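Local coordinates for cobalamin biosynthesis protein CobN (Mycobacterium tuberculosis, PDB 7C6O) that probably acts as the large, catalytic subunit of the cobaltochelatase that inserts cobalt into the corrin ring during cobalamin biosynthesis, at residues C346-G351 / G576-L581; I448-K453 / T541-G546; R456-T461 / H531-Y536. All blocks are in the same frame, centred on the assembly; numbering follows the deposited sequence. Where two conformers were deposited one is given.

Contact 1: residues C346-G351 / G576-L581; sequences CARVAG and GPDAAL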
ATOM      1  N   CYS A 346       0.423  -5.133 -25.121  1.00 16.94           N
ATOM      2  CA  CYS A 346       1.244  -4.102 -25.747  1.00 15.69           C
ATOM      3  C   CYS A 346       0.418  -2.860 -26.045  1.00 15.50           C
ATOM      4  O   CYS A 346       0.894  -1.731 -25.874  1.00 15.87           O
ATOM      5  CB  CYS A 346       1.880  -4.634 -27.033  1.00 16.08           C
ATOM      6  SG  CYS A 346       3.294  -5.725 -26.785  1.00 18.16           S
ATOM      7  N   ALA A 347      -0.829  -3.050 -26.481  1.00 16.46           N
ATOM      8  CA  ALA A 347      -1.699  -1.917 -26.773  1.00 18.75           C
ATOM      9  C   ALA A 347      -2.025  -1.127 -25.511  1.00 19.62           C
ATOM     10  O   ALA A 347      -2.112   0.106 -25.551  1.00 18.29           O
ATOM     11  CB  ALA A 347      -2.981  -2.404 -27.450  1.00 17.18           C
ATOM     12  N   ARG A 348      -2.207  -1.817 -24.384  1.00 18.72           N
ATOM     13  CA  ARG A 348      -2.483  -1.119 -23.131  1.00 17.35           C
ATOM     14  C   ARG A 348      -1.277  -0.303 -22.683  1.00 16.97           C
ATOM     15  O   ARG A 348      -1.418   0.857 -22.280  1.00 16.70           O
ATOM     16  CB  ARG A 348      -2.894  -2.117 -22.048  1.00 15.55           C
ATOM     17  CG  ARG A 348      -3.040  -1.503 -20.661  1.00 16.41           C
ATOM     18  CD  ARG A 348      -4.279  -0.616 -20.545  1.00 17.20           C
ATOM     19  NE  ARG A 348      -5.518  -1.389 -20.592  1.00 14.78           N
ATOM     20  CZ  ARG A 348      -6.414  -1.321 -21.572  1.00 17.84           C
ATOM     21  NH1 ARG A 348      -6.225  -0.500 -22.597  1.00 15.28           N
ATOM     22  NH2 ARG A 348      -7.509  -2.069 -21.525  1.00 15.27           N
ATOM     23  N   VAL A 349      -0.080  -0.892 -22.742  1.00 15.92           N
ATOM     24  CA  VAL A 349       1.127  -0.154 -22.373  1.00 15.41           C
ATOM     25  C   VAL A 349       1.349   1.009 -23.332  1.00 16.88           C
ATOM     26  O   VAL A 349       1.617   2.141 -22.912  1.00 15.90           O
ATOM     27  CB  VAL A 349       2.348  -1.090 -22.339  1.00 17.64           C
ATOM     28  CG1 VAL A 349       3.612  -0.291 -22.048  1.00 18.55           C
ATOM     29  CG2 VAL A 349       2.156  -2.182 -21.300  1.00 14.69           C
ATOM     30  N   ALA A 350       1.238   0.745 -24.637  1.00 17.66           N
ATOM     31  CA  ALA A 350       1.408   1.805 -25.626  1.00 17.14           C
ATOM     32  C   ALA A 350       0.351   2.889 -25.462  1.00 16.90           C
ATOM     33  O   ALA A 350       0.661   4.084 -25.536  1.00 14.26           O
ATOM     34  CB  ALA A 350       1.356   1.221 -27.038  1.00 13.37           C
ATOM     35  N   GLY A 351      -0.903   2.490 -25.238  1.00 17.64           N
ATOM     36  CA  GLY A 351      -1.958   3.473 -25.054  1.00 19.08           C
ATOM     37  C   GLY A 351      -1.728   4.342 -23.834  1.00 17.97           C
ATOM     38  O   GLY A 351      -1.857   5.566 -23.897  1.00 16.84           O
ATOM     39  N   GLY A 576     -11.118  -6.468 -13.690  1.00 18.98           N
ATOM     40  CA  GLY A 576     -12.069  -5.395 -13.513  1.00 16.59           C
ATOM     41  C   GLY A 576     -11.494  -3.994 -13.620  1.00 13.54           C
ATOM     42  O   GLY A 576     -12.004  -3.159 -14.374  1.00 15.53           O
ATOM     43  N   PRO A 577     -10.436  -3.698 -12.858  1.00 14.69           N
ATOM     44  CA  PRO A 577      -9.837  -2.357 -12.954  1.00 16.02           C
ATOM     45  C   PRO A 577      -9.356  -2.007 -14.346  1.00 17.14           C
ATOM     46  O   PRO A 577      -9.398  -0.830 -14.728  1.00 16.63           O
ATOM     47  CB  PRO A 577      -8.672  -2.423 -11.957  1.00 15.27           C
ATOM     48  CG  PRO A 577      -9.083  -3.458 -10.975  1.00 16.89           C
ATOM     49  CD  PRO A 577      -9.833  -4.487 -11.768  1.00 14.97           C
ATOM     50  N   ASP A 578      -8.909  -2.995 -15.126  1.00 13.54           N
ATOM     51  CA  ASP A 578      -8.391  -2.706 -16.458  1.00 14.43           C
ATOM     52  C   ASP A 578      -9.520  -2.412 -17.439  1.00 14.53           C
ATOM     53  O   ASP A 578      -9.422  -1.484 -18.253  1.00 14.56           O
ATOM     54  CB  ASP A 578      -7.538  -3.874 -16.950  1.00 14.87           C
ATOM     55  CG  ASP A 578      -6.907  -3.609 -18.305  1.00 15.34           C
ATOM     56  OD1 ASP A 578      -5.775  -3.078 -18.342  1.00 16.98           O
ATOM     57  OD2 ASP A 578      -7.542  -3.932 -19.330  1.00 15.05           O
ATOM     58  N   ALA A 579     -10.600  -3.194 -17.378  1.00 14.61           N
ATOM     59  CA  ALA A 579     -11.737  -2.956 -18.258  1.00 15.94           C
ATOM     60  C   ALA A 579     -12.377  -1.600 -17.984  1.00 16.44           C
ATOM     61  O   ALA A 579     -12.802  -0.904 -18.914  1.00 14.51           O
ATOM     62  CB  ALA A 579     -12.768  -4.073 -18.097  1.00 16.77           C
ATOM     63  N   ALA A 580     -12.445  -1.203 -16.713  1.00 14.83           N
ATOM     64  CA  ALA A 580     -13.082   0.063 -16.370  1.00 14.69           C
ATOM     65  C   ALA A 580     -12.206   1.250 -16.758  1.00 15.43           C
ATOM     66  O   ALA A 580     -12.669   2.183 -17.426  1.00 15.02           O
ATOM     67  CB  ALA A 580     -13.407   0.099 -14.875  1.00 10.23           C
ATOM     68  N   LEU A 581     -10.932   1.230 -16.359  1.00 13.24           N
ATOM     69  CA  LEU A 581     -10.085   2.413 -16.487  1.00 16.40           C
ATOM     70  C   LEU A 581      -9.420   2.530 -17.854  1.00 17.62           C
ATOM     71  O   LEU A 581      -9.256   3.646 -18.364  1.00 17.99           O
ATOM     72  CB  LEU A 581      -9.017   2.413 -15.390  1.00 14.99           C
ATOM     73  CG  LEU A 581      -8.203   3.698 -15.232  1.00 15.66           C
ATOM     74  CD1 LEU A 581      -9.125   4.894 -15.019  1.00 17.37           C
ATOM     75  CD2 LEU A 581      -7.226   3.567 -14.071  1.00 14.84           C
TER
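R348 and D578 meet in a side-on, two-nitrogen salt bridge that ties together two helices that belong to different mixed sheets. The guanidinium offers NE and NH2, one to each carboxylate oxygen. R348 NE reaches D578 OD1 at 2.8 Å, with an N-H...O angle of 170°, and R348 NH2 reaches D578 OD2 at 2.9 Å, almost as straight. Both oxygens lie close to the guanidinium plane, so the donors are used along their own N-H directions. The acid is less well aligned: the two planes are 32° apart, and both donors stand well out of the carboxylate plane, OD1 being met on its syn side and OD2 from above. The two side chains come from opposite directions across a gap of 9.1 Å between the CA atoms of R348 and D578, a span that suits a long arginine facing a short aspartate. R348 leaves its helix with CG anti to the backbone N (chi1 173°) and then bends at both chi2 and chi3, which brings the NE side of its guanidinium round to the acid.

The surrounding charges extend the pair into a network. R345 also bridges to D578 and D583 to R348, so each ion has a second partner of opposite sign, which would be expected to favour the charged forms of both in this partly buried place. Further out, helix 343-361 rests through C346 and V349 on strand 321-331, and C346 and A350 touch helix 206-217, their small side chains consistent with close packing there. In the chain, helix 576-581 falls between strands 551-555 and 586-591, which pair in parallel in another sheet. Of the outer ion pairs, R345 NH1 goes to D578 OD1, which already takes R348 NE, and R348 NH1 to D583 OD1.

Contact 2: residues I448-K453 / T541-G546; sequences IRVSAK and TGFSNG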
ATOM      1  N   ILE A 448     -26.541  11.627 -18.279  1.00 39.81           N
ATOM      2  CA  ILE A 448     -25.907  11.014 -19.438  1.00 34.37           C
ATOM      3  C   ILE A 448     -26.594   9.692 -19.750  1.00 30.53           C
ATOM      4  O   ILE A 448     -27.000   8.951 -18.844  1.00 25.14           O
ATOM      5  CB  ILE A 448     -24.400  10.829 -19.188  1.00 36.20           C
ATOM      6  CG1 ILE A 448     -23.705  12.189 -19.147  1.00 40.43           C
ATOM      7  CG2 ILE A 448     -23.766   9.942 -20.253  1.00 33.84           C
ATOM      8  CD1 ILE A 448     -23.591  12.783 -17.765  1.00 42.68           C
ATOM      9  N   ARG A 449     -26.752   9.401 -21.040  1.00 31.78           N
ATOM     10  CA  ARG A 449     -27.418   8.187 -21.494  1.00 33.73           C
ATOM     11  C   ARG A 449     -26.523   7.486 -22.505  1.00 31.74           C
ATOM     12  O   ARG A 449     -26.165   8.072 -23.532  1.00 31.66           O
ATOM     13  CB  ARG A 449     -28.785   8.512 -22.104  1.00 39.18           C
ATOM     14  CG  ARG A 449     -29.583   9.523 -21.288  1.00 43.82           C
ATOM     15  CD  ARG A 449     -30.884   9.902 -21.963  1.00 47.95           C
ATOM     16  NE  ARG A 449     -31.889   8.856 -21.829  1.00 51.43           N
ATOM     17  CZ  ARG A 449     -32.762   8.785 -20.831  1.00 51.19           C
ATOM     18  NH1 ARG A 449     -32.757   9.704 -19.876  1.00 52.32           N
ATOM     19  NH2 ARG A 449     -33.642   7.797 -20.789  1.00 51.49           N
ATOM     20  N   VAL A 450     -26.153   6.243 -22.207  1.00 29.03           N
ATOM     21  CA  VAL A 450     -25.355   5.409 -23.100  1.00 25.80           C
ATOM     22  C   VAL A 450     -26.274   4.370 -23.722  1.00 26.91           C
ATOM     23  O   VAL A 450     -26.965   3.637 -23.004  1.00 27.86           O
ATOM     24  CB  VAL A 450     -24.190   4.731 -22.357  1.00 23.67           C
ATOM     25  CG1 VAL A 450     -23.443   3.786 -23.290  1.00 22.58           C
ATOM     26  CG2 VAL A 450     -23.245   5.774 -21.782  1.00 25.49           C
ATOM     27  N   SER A 451     -26.286   4.304 -25.052  1.00 28.59           N
ATOM     28  CA  SER A 451     -27.150   3.355 -25.734  1.00 28.69           C
ATOM     29  C   SER A 451     -26.690   1.929 -25.460  1.00 27.66           C
ATOM     30  O   SER A 451     -25.490   1.650 -25.384  1.00 26.28           O
ATOM     31  CB  SER A 451     -27.169   3.624 -27.240  1.00 30.60           C
ATOM     32  OG  SER A 451     -26.252   2.793 -27.927  1.00 29.46           O
ATOM     33  N   ALA A 452     -27.661   1.027 -25.296  1.00 29.54           N
ATOM     34  CA  ALA A 452     -27.338  -0.374 -25.045  1.00 27.10           C
ATOM     35  C   ALA A 452     -26.536  -0.977 -26.189  1.00 24.81           C
ATOM     36  O   ALA A 452     -25.688  -1.846 -25.960  1.00 23.12           O
ATOM     37  CB  ALA A 452     -28.619  -1.175 -24.818  1.00 26.18           C
ATOM     38  N   LYS A 453     -26.785  -0.526 -27.420  1.00 24.41           N
ATOM     39  CA  LYS A 453     -26.057  -1.052 -28.570  1.00 26.80           C
ATOM     40  C   LYS A 453     -24.577  -0.703 -28.492  1.00 24.85           C
ATOM     41  O   LYS A 453     -23.712  -1.566 -28.685  1.00 23.32           O
ATOM     42  CB  LYS A 453     -26.676  -0.515 -29.862  1.00 30.38           C
ATOM     43  CG  LYS A 453     -25.926  -0.889 -31.128  1.00 33.82           C
ATOM     44  CD  LYS A 453     -25.799  -2.395 -31.278  1.00 38.13           C
ATOM     45  CE  LYS A 453     -25.448  -2.774 -32.708  1.00 43.15           C
ATOM     46  NZ  LYS A 453     -24.302  -1.976 -33.223  1.00 45.31           N
ATOM     47  N   THR A 541     -13.018   7.857 -24.447  0.60 26.42           N
ATOM     48  CA  THR A 541     -13.504   7.960 -25.810  0.60 28.23           C
ATOM     49  C   THR A 541     -14.106   6.628 -26.237  0.60 29.21           C
ATOM     50  O   THR A 541     -13.826   5.576 -25.658  0.60 31.09           O
ATOM     51  CB  THR A 541     -12.380   8.362 -26.768  0.60 29.56           C
ATOM     52  OG1 THR A 541     -11.270   7.472 -26.606  0.60 28.26           O
ATOM     53  CG2 THR A 541     -11.928   9.791 -26.496  0.60 31.01           C
ATOM     54  N   GLY A 542     -14.955   6.687 -27.254  1.00 30.39           N
ATOM     55  CA  GLY A 542     -15.529   5.476 -27.806  1.00 31.08           C
ATOM     56  C   GLY A 542     -17.022   5.581 -28.018  1.00 30.68           C
ATOM     57  O   GLY A 542     -17.520   5.338 -29.121  1.00 33.04           O
ATOM     58  N   PHE A 543     -17.751   5.932 -26.963  1.00 25.59           N
ATOM     59  CA  PHE A 543     -19.175   6.189 -27.108  1.00 26.91           C
ATOM     60  C   PHE A 543     -19.386   7.474 -27.896  1.00 29.38           C
ATOM     61  O   PHE A 543     -18.609   8.427 -27.781  1.00 30.02           O
ATOM     62  CB  PHE A 543     -19.842   6.278 -25.735  1.00 23.99           C
ATOM     63  CG  PHE A 543     -19.800   4.988 -24.954  1.00 22.37           C
ATOM     64  CD1 PHE A 543     -19.778   3.764 -25.608  1.00 21.82           C
ATOM     65  CD2 PHE A 543     -19.782   5.001 -23.567  1.00 21.46           C
ATOM     66  CE1 PHE A 543     -19.742   2.576 -24.893  1.00 23.06           C
ATOM     67  CE2 PHE A 543     -19.747   3.819 -22.844  1.00 21.49           C
ATOM     68  CZ  PHE A 543     -19.728   2.605 -23.510  1.00 21.69           C
ATOM     69  N   SER A 544     -20.436   7.489 -28.723  1.00 30.34           N
ATOM     70  CA  SER A 544     -20.690   8.645 -29.577  1.00 31.24           C
ATOM     71  C   SER A 544     -20.878   9.917 -28.762  1.00 30.93           C
ATOM     72  O   SER A 544     -20.487  11.002 -29.206  1.00 35.50           O
ATOM     73  CB  SER A 544     -21.915   8.387 -30.453  1.00 29.95           C
ATOM     74  OG  SER A 544     -23.047   8.106 -29.656  1.00 30.99           O
ATOM     75  N   ASN A 545     -21.469   9.805 -27.573  1.00 27.94           N
ATOM     76  CA  ASN A 545     -21.595  10.919 -26.644  1.00 28.98           C
ATOM     77  C   ASN A 545     -20.564  10.852 -25.524  1.00 27.88           C
ATOM     78  O   ASN A 545     -20.789  11.418 -24.449  1.00 29.39           O
ATOM     79  CB  ASN A 545     -23.006  10.957 -26.058  1.00 32.01           C
ATOM     80  CG  ASN A 545     -23.353   9.687 -25.308  1.00 34.35           C
ATOM     81  OD1 ASN A 545     -22.809   8.620 -25.590  1.00 32.88           O
ATOM     82  ND2 ASN A 545     -24.262   9.796 -24.345  1.00 36.20           N
ATOM     83  N   GLY A 546     -19.443  10.169 -25.753  1.00 26.53           N
ATOM     84  CA  GLY A 546     -18.457  10.004 -24.702  1.00 26.81           C
ATOM     85  C   GLY A 546     -17.834  11.322 -24.285  1.00 26.92           C
ATOM     86  O   GLY A 546     -17.678  12.249 -25.081  1.00 27.45           O
TER
HETATM   87  O   HOH W   1     -23.871   6.308 -26.270  1.00 34.91           O
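V450 and F543 bring the two backbones nearest, with 7.4 Å between their CA atoms, where the extended strand 448-451 passes a type I beta turn running from F543 to G546. That turn is closed by its own hydrogen bond, G546 N to F543 O at 2.8 Å. The apolar half of the contact is a CH-pi interaction: V450 CG1 stands over the centre of the F543 ring, 3.8 Å from the centroid and only 14° off the ring normal. The first torsion of V450 turns CG1 away from the backbone N, which lowers that branch onto the face, while CG2 reaches only CD2 and CE2 on one side of the ring. A branched valine suits the strand and gives the flat ring a methyl to rest against; F543 also packs on R537 and W538 of helix 530-539.

The polar half belongs to N545. Its ND2 donates to R449 O at 2.7 Å, a short but bent bond (134° at the hydrogen) whose donor sits above the carbonyl plane and not on a lone pair. With chi1 at 60°, CG lies between the backbone N and the carbonyl carbon, and the amide is held up against the strand. N545 OD1 accepts from a water at 2.6 Å, which in turn weakly accepts from S451 N, so ND2 holds the strand directly, and OD1 only through a water and a weak bond. R449 directs its side chain away, to salt bridges with D484 and E492.

S544 OG adds a tie to E454, in the helix that starts at A452. S451 is the N-cap of that helix, its OG bonded to E454 N. The arrangement is thus a beta turn set beside a sheet strand, itself paired antiparallel with strand 492-500, that leads straight into a serine-capped helix.

Contact 3: residues R456-T461 / H531-Y536; sequences RDWFAT and HYLAAY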
ATOM      1  N   ARG A 456     -22.942  -2.658 -25.609  1.00 17.69           N
ATOM      2  CA  ARG A 456     -22.713  -4.056 -25.962  1.00 20.36           C
ATOM      3  C   ARG A 456     -21.557  -4.199 -26.945  1.00 18.92           C
ATOM      4  O   ARG A 456     -20.774  -5.151 -26.856  1.00 18.69           O
ATOM      5  CB  ARG A 456     -23.989  -4.666 -26.545  1.00 23.88           C
ATOM      6  CG  ARG A 456     -23.893  -6.160 -26.807  1.00 24.95           C
ATOM      7  CD  ARG A 456     -25.170  -6.686 -27.429  1.00 24.84           C
ATOM      8  NE  ARG A 456     -25.316  -6.271 -28.821  1.00 25.53           N
ATOM      9  CZ  ARG A 456     -26.483  -6.003 -29.396  1.00 31.80           C
ATOM     10  NH1 ARG A 456     -27.604  -6.089 -28.689  1.00 33.65           N
ATOM     11  NH2 ARG A 456     -26.531  -5.639 -30.671  1.00 35.20           N
ATOM     12  N   ASP A 457     -21.435  -3.262 -27.892  1.00 21.62           N
ATOM     13  CA  ASP A 457     -20.326  -3.317 -28.839  1.00 22.43           C
ATOM     14  C   ASP A 457     -18.981  -3.254 -28.122  1.00 22.94           C
ATOM     15  O   ASP A 457     -18.037  -3.956 -28.499  1.00 22.49           O
ATOM     16  CB  ASP A 457     -20.442  -2.188 -29.864  1.00 25.50           C
ATOM     17  CG  ASP A 457     -21.536  -2.437 -30.894  1.00 30.25           C
ATOM     18  OD1 ASP A 457     -21.976  -3.599 -31.041  1.00 28.44           O
ATOM     19  OD2 ASP A 457     -21.950  -1.466 -31.563  1.00 29.11           O
ATOM     20  N   TRP A 458     -18.874  -2.423 -27.079  1.00 20.00           N
ATOM     21  CA  TRP A 458     -17.646  -2.409 -26.288  1.00 18.36           C
ATOM     22  C   TRP A 458     -17.549  -3.647 -25.408  1.00 17.59           C
ATOM     23  O   TRP A 458     -16.487  -4.271 -25.315  1.00 18.76           O
ATOM     24  CB  TRP A 458     -17.561  -1.151 -25.419  1.00 16.34           C
ATOM     25  CG  TRP A 458     -16.527  -1.321 -24.337  1.00 15.50           C
ATOM     26  CD1 TRP A 458     -15.177  -1.178 -24.467  1.00 16.41           C
ATOM     27  CD2 TRP A 458     -16.759  -1.714 -22.978  1.00 17.96           C
ATOM     28  NE1 TRP A 458     -14.554  -1.439 -23.268  1.00 17.53           N
ATOM     29  CE2 TRP A 458     -15.503  -1.773 -22.338  1.00 17.73           C
ATOM     30  CE3 TRP A 458     -17.908  -2.013 -22.236  1.00 19.36           C
ATOM     31  CZ2 TRP A 458     -15.362  -2.117 -20.994  1.00 16.47           C
ATOM     32  CZ3 TRP A 458     -17.766  -2.355 -20.900  1.00 19.32           C
ATOM     33  CH2 TRP A 458     -16.501  -2.404 -20.294  1.00 17.82           C
ATOM     34  N   PHE A 459     -18.648  -3.999 -24.737  1.00 17.74           N
ATOM     35  CA  PHE A 459     -18.641  -5.137 -23.821  1.00 18.90           C
ATOM     36  C   PHE A 459     -18.162  -6.403 -24.521  1.00 21.22           C
ATOM     37  O   PHE A 459     -17.440  -7.216 -23.929  1.00 19.16           O
ATOM     38  CB  PHE A 459     -20.046  -5.316 -23.240  1.00 17.40           C
ATOM     39  CG  PHE A 459     -20.132  -6.308 -22.115  1.00 16.98           C
ATOM     40  CD1 PHE A 459     -19.599  -6.018 -20.868  1.00 18.42           C
ATOM     41  CD2 PHE A 459     -20.783  -7.517 -22.295  1.00 18.88           C
ATOM     42  CE1 PHE A 459     -19.693  -6.929 -19.829  1.00 18.89           C
ATOM     43  CE2 PHE A 459     -20.880  -8.432 -21.259  1.00 18.87           C
ATOM     44  CZ  PHE A 459     -20.335  -8.137 -20.026  1.00 17.94           C
ATOM     45  N   ALA A 460     -18.516  -6.561 -25.800  1.00 20.12           N
ATOM     46  CA  ALA A 460     -18.164  -7.760 -26.551  1.00 18.92           C
ATOM     47  C   ALA A 460     -16.675  -7.857 -26.862  1.00 21.35           C
ATOM     48  O   ALA A 460     -16.201  -8.948 -27.196  1.00 21.94           O
ATOM     49  CB  ALA A 460     -18.966  -7.812 -27.851  1.00 19.31           C
ATOM     50  N   THR A 461     -15.927  -6.755 -26.774  1.00 16.23           N
ATOM     51  CA  THR A 461     -14.491  -6.811 -27.021  1.00 20.05           C
ATOM     52  C   THR A 461     -13.704  -7.307 -25.817  1.00 19.62           C
ATOM     53  O   THR A 461     -12.491  -7.511 -25.932  1.00 20.49           O
ATOM     54  CB  THR A 461     -13.955  -5.437 -27.436  1.00 18.83           C
ATOM     55  OG1 THR A 461     -13.962  -4.553 -26.308  1.00 19.66           O
ATOM     56  CG2 THR A 461     -14.808  -4.844 -28.550  1.00 22.16           C
ATOM     57  N   HIS A 531     -23.637  -0.929 -15.193  1.00 16.74           N
ATOM     58  CA  HIS A 531     -23.680   0.505 -14.924  1.00 19.54           C
ATOM     59  C   HIS A 531     -22.313   1.026 -14.494  1.00 18.01           C
ATOM     60  O   HIS A 531     -21.881   2.095 -14.941  1.00 17.87           O
ATOM     61  CB  HIS A 531     -24.734   0.803 -13.858  1.00 18.57           C
ATOM     62  CG  HIS A 531     -24.804   2.244 -13.465  1.00 24.22           C
ATOM     63  ND1 HIS A 531     -24.233   2.730 -12.310  1.00 25.81           N
ATOM     64  CD2 HIS A 531     -25.376   3.308 -14.079  1.00 25.09           C
ATOM     65  CE1 HIS A 531     -24.452   4.031 -12.225  1.00 27.19           C
ATOM     66  NE2 HIS A 531     -25.142   4.405 -13.287  1.00 25.73           N
ATOM     67  N   TYR A 532     -21.620   0.280 -13.631  1.00 16.01           N
ATOM     68  CA  TYR A 532     -20.274   0.665 -13.219  1.00 15.20           C
ATOM     69  C   TYR A 532     -19.349   0.774 -14.424  1.00 14.91           C
ATOM     70  O   TYR A 532     -18.629   1.767 -14.584  1.00 15.37           O
ATOM     71  CB  TYR A 532     -19.733  -0.351 -12.207  1.00 12.64           C
ATOM     72  CG  TYR A 532     -18.448   0.061 -11.520  1.00 15.61           C
ATOM     73  CD1 TYR A 532     -17.229   0.010 -12.189  1.00 15.62           C
ATOM     74  CD2 TYR A 532     -18.450   0.487 -10.200  1.00 15.57           C
ATOM     75  CE1 TYR A 532     -16.056   0.382 -11.569  1.00 18.28           C
ATOM     76  CE2 TYR A 532     -17.275   0.863  -9.567  1.00 15.30           C
ATOM     77  CZ  TYR A 532     -16.083   0.806 -10.257  1.00 18.73           C
ATOM     78  OH  TYR A 532     -14.910   1.178  -9.639  1.00 18.36           O
ATOM     79  N   LEU A 533     -19.357  -0.243 -15.288  1.00 14.65           N
ATOM     80  CA  LEU A 533     -18.484  -0.228 -16.457  1.00 16.48           C
ATOM     81  C   LEU A 533     -18.885   0.869 -17.435  1.00 17.11           C
ATOM     82  O   LEU A 533     -18.022   1.565 -17.980  1.00 18.03           O
ATOM     83  CB  LEU A 533     -18.505  -1.595 -17.141  1.00 16.94           C
ATOM     84  CG  LEU A 533     -17.974  -2.761 -16.305  1.00 18.90           C
ATOM     85  CD1 LEU A 533     -18.276  -4.091 -16.980  1.00 19.28           C
ATOM     86  CD2 LEU A 533     -16.482  -2.609 -16.065  1.00 18.35           C
ATOM     87  N   ALA A 534     -20.191   1.041 -17.667  1.00 17.48           N
ATOM     88  CA  ALA A 534     -20.650   2.069 -18.596  1.00 18.83           C
ATOM     89  C   ALA A 534     -20.212   3.459 -18.151  1.00 19.60           C
ATOM     90  O   ALA A 534     -19.800   4.282 -18.978  1.00 18.58           O
ATOM     91  CB  ALA A 534     -22.169   2.011 -18.740  1.00 16.04           C
ATOM     92  N   ALA A 535     -20.288   3.735 -16.847  1.00 18.35           N
ATOM     93  CA  ALA A 535     -19.942   5.062 -16.349  1.00 17.19           C
ATOM     94  C   ALA A 535     -18.476   5.385 -16.612  1.00 17.46           C
ATOM     95  O   ALA A 535     -18.146   6.477 -17.090  1.00 18.01           O
ATOM     96  CB  ALA A 535     -20.261   5.161 -14.859  1.00 14.16           C
ATOM     97  N   TYR A 536     -17.575   4.448 -16.308  1.00 15.43           N
ATOM     98  CA  TYR A 536     -16.160   4.703 -16.554  1.00 14.53           C
ATOM     99  C   TYR A 536     -15.852   4.734 -18.044  1.00 16.61           C
ATOM    100  O   TYR A 536     -15.036   5.545 -18.498  1.00 17.49           O
ATOM    101  CB  TYR A 536     -15.292   3.661 -15.843  1.00 15.26           C
ATOM    102  CG  TYR A 536     -14.897   4.102 -14.459  1.00 14.90           C
ATOM    103  CD1 TYR A 536     -13.858   5.005 -14.270  1.00 16.19           C
ATOM    104  CD2 TYR A 536     -15.579   3.645 -13.340  1.00 15.33           C
ATOM    105  CE1 TYR A 536     -13.501   5.430 -13.005  1.00 15.72           C
ATOM    106  CE2 TYR A 536     -15.228   4.064 -12.069  1.00 17.62           C
ATOM    107  CZ  TYR A 536     -14.189   4.956 -11.909  1.00 19.48           C
ATOM    108  OH  TYR A 536     -13.834   5.378 -10.649  1.00 21.11           O
TER
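The rings of W458 and F459 both meet L533, in different ways. The six-membered part of the W458 indole comes obliquely to the leucine, its CH2 atom 3.8 Å from L533 CB and CZ3 almost as near. F459 presents an edge: L533 CD1 lies near the ring plane, 4.3 Å from F459 CE1. Because W458 CG lies opposite the backbone N (chi1 164°), the long indole is sent across to the other helix, at about a right angle to the leucine side chain. L533 suits its place because its branched aliphatic chain offers CB to W458 and CD1 to both rings, W458 CH2 being 4.1 Å from L533 CD1.

F459 also packs against T467, V470 and T471 of helix 464-474 and meets H530 edge-to-face, while Y455, one turn before F459 on the same helix, also touches L533. T461 folds back on W458: its OG1 bonds to W458 O at 2.7 Å, in the carbonyl plane, and T461 N uses the same oxygen. No hydrogen bond crosses between the two segments. Between them the contact is apolar, so it depends on shape and dispersion.

Contacts 2 and 3 are buried and share helix 452-459: contact 2 holds the strand that leads into it, contact 3 its far end. Their other halves are also continuous, since loop 541-546 follows helix 530-539, and F543 CE2 touches A534 O at 3.9 Å. Contact 1, only partly buried, reaches to helix 343-361 on a different sheet, yet its helix 576-581 packs on contact 3, with A579 O 3.5 Å from W458 CZ2 and A580 against Y532, L533 and Y536. Chemistry follows place: ionic between elements of different sheets in contact 1, mixed amide and CH-pi at the turn in contact 2, and wholly apolar between helices in contact 3.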